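Local structure of SusD superfamily protein (Bacteroides fragilis, 3L22) at residues Trp426-Gln430 with Val431-Leu435. The protein probably binds glycans at the outer membrane, helping in nutrient uptake. Residues are numbered along the deposited sequence; the frame is centred on the assembly and turned at random.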
loop_
_atom_site.group_PDB
_atom_site.type_symbol
_atom_site.label_atom_id
_atom_site.label_comp_id
_atom_site.label_asym_id
_atom_site.label_seq_id
_atom_site.Cartn_x
_atom_site.Cartn_y
_atom_site.Cartn_z
ATOM N N TRP A 426 8.317 3.492 13.412
ATOM C CA TRP A 426 9.688 3.144 13.164
ATOM C C TRP A 426 10.551 4.386 13.449
ATOM O O TRP A 426 10.132 5.504 13.151
ATOM C CB TRP A 426 9.839 2.752 11.695
ATOM C CG TRP A 426 9.421 1.363 11.349
ATOM C CD1 TRP A 426 8.722 0.471 12.124
ATOM C CD2 TRP A 426 9.718 0.689 10.135
ATOM N NE1 TRP A 426 8.570 -0.718 11.449
ATOM C CE2 TRP A 426 9.187 -0.613 10.231
ATOM C CE3 TRP A 426 10.419 1.045 8.979
ATOM C CZ2 TRP A 426 9.295 -1.545 9.193
ATOM C CZ3 TRP A 426 10.530 0.091 7.932
ATOM C CH2 TRP A 426 9.981 -1.166 8.058
ATOM N N PRO A 427 11.731 4.203 14.026
ATOM C CA PRO A 427 12.605 5.348 14.216
ATOM C C PRO A 427 13.385 5.631 12.928
ATOM O O PRO A 427 13.584 4.729 12.107
ATOM C CB PRO A 427 13.545 4.874 15.322
ATOM C CG PRO A 427 13.681 3.368 15.039
ATOM C CD PRO A 427 12.314 2.958 14.573
ATOM N N ILE A 428 13.828 6.875 12.760
ATOM C CA ILE A 428 14.669 7.244 11.648
ATOM C C ILE A 428 15.924 6.356 11.687
ATOM O O ILE A 428 16.553 6.269 12.724
ATOM C CB ILE A 428 15.093 8.733 11.685
ATOM C CG1 ILE A 428 13.868 9.672 11.628
ATOM C CG2 ILE A 428 16.076 9.008 10.529
ATOM C CD1 ILE A 428 12.929 9.470 10.429
ATOM N N PRO A 429 16.261 5.665 10.563
ATOM C CA PRO A 429 17.317 4.647 10.645
ATOM C C PRO A 429 18.713 5.196 10.721
ATOM O O PRO A 429 18.964 6.308 10.276
ATOM C CB PRO A 429 17.167 3.854 9.332
ATOM C CG PRO A 429 16.535 4.842 8.409
ATOM C CD PRO A 429 15.550 5.581 9.284
ATOM N N GLN A 430 19.618 4.380 11.238
ATOM C CA GLN A 430 21.043 4.734 11.321
ATOM C C GLN A 430 21.655 5.195 9.986
ATOM O O GLN A 430 22.500 6.088 9.999
ATOM C CB GLN A 430 21.852 3.551 11.869
ATOM C CG GLN A 430 23.373 3.768 12.046
ATOM C CD GLN A 430 23.736 4.823 13.105
ATOM O OE1 GLN A 430 22.865 5.443 13.744
ATOM N NE2 GLN A 430 25.040 5.012 13.307
ATOM N N VAL A 431 21.234 4.607 8.857
ATOM C CA VAL A 431 21.773 5.047 7.556
ATOM C C VAL A 431 21.564 6.548 7.348
ATOM O O VAL A 431 22.456 7.234 6.890
ATOM C CB VAL A 431 21.209 4.260 6.341
ATOM C CG1 VAL A 431 21.736 2.859 6.348
ATOM C CG2 VAL A 431 19.676 4.274 6.308
ATOM N N GLU A 432 20.406 7.065 7.740
ATOM C CA GLU A 432 20.145 8.493 7.657
ATOM C C GLU A 432 20.894 9.276 8.741
ATOM O O GLU A 432 21.491 10.342 8.460
ATOM C CB GLU A 432 18.636 8.745 7.760
ATOM C CG GLU A 432 18.176 10.198 7.634
ATOM C CD GLU A 432 18.313 10.801 6.234
ATOM O OE1 GLU A 432 18.606 10.072 5.275
ATOM O OE2 GLU A 432 18.097 12.023 6.101
ATOM N N LEU A 433 20.881 8.765 9.970
ATOM C CA LEU A 433 21.458 9.495 11.103
ATOM C C LEU A 433 22.945 9.777 10.907
ATOM O O LEU A 433 23.430 10.817 11.347
ATOM C CB LEU A 433 21.234 8.738 12.419
ATOM C CG LEU A 433 19.794 8.505 12.923
ATOM C CD1 LEU A 433 19.907 7.772 14.267
ATOM C CD2 LEU A 433 19.016 9.812 13.063
ATOM N N LEU A 434 23.650 8.873 10.226
ATOM C CA LEU A 434 25.069 9.052 9.919
ATOM C C LEU A 434 25.326 10.231 8.978
ATOM O O LEU A 434 26.299 10.927 9.145
ATOM C CB LEU A 434 25.677 7.765 9.327
ATOM C CG LEU A 434 25.906 6.584 10.304
ATOM C CD1 LEU A 434 26.140 5.269 9.546
ATOM C CD2 LEU A 434 27.070 6.867 11.273
ATOM N N LEU A 435 24.431 10.463 8.026
ATOM C CA LEU A 435 24.623 11.473 6.979
ATOM C C LEU A 435 23.884 12.790 7.205
ATOM O O LEU A 435 24.283 13.794 6.620
ATOM C CB LEU A 435 24.127 10.923 5.637
ATOM C CG LEU A 435 24.840 9.695 5.086
ATOM C CD1 LEU A 435 24.085 9.211 3.849
ATOM C CD2 LEU A 435 26.299 10.004 4.778
#
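The carboxamide of Gln-430 lies with one face turned to Leu-433 and Leu-434, one helical turn further on. On that face, Leu-434 CG sits 4.0 Å from Gln-430 CD, and Leu-434 CD2 comes within 3.4 Å of Gln-430 NE2. At its other end, Gln-430 OE1 meets Leu-433 CB over the same face, while Leu-433 CD1, 3.8 Å from Gln-430 OE1, lies close to the amide plane. With CG anti to the backbone N, the bend at chi2 (65°) turns the amide in over the two leucines. The Pro-429 ring meets Val-431 at its CB–CG side, with Val-431 CG2 3.8 Å from Pro-429 CG. Ile-428 CG2 lies alongside the stem of Glu-432, 3.8 Å from its CG, and also reaches Leu-433 CD2. Pro-429 is the N-cap of helix 430-435: its O accepts Leu-433 N at 3.1 Å (N-H...O 160°) in the carbonyl plane, and a weak bond from Glu-432 N. The next turn follows with Leu-434 N to Gln-430 O, 3.0 Å. Helix 79-103 packs on Ile-428 and Pro-429 through Trp-85, whose NE1 hydrogen-bonds Glu-432 OE1, while OE2 takes a salt bridge from Arg-151 and a hydrogen bond from Asn-436. The glutamate stem thus packs on the loop just before the helix, its carboxylate ties this C-terminal helix to the protein body through Trp-85 and Arg-151, and the arginine would probably favour the ionised form of the buried glutamate.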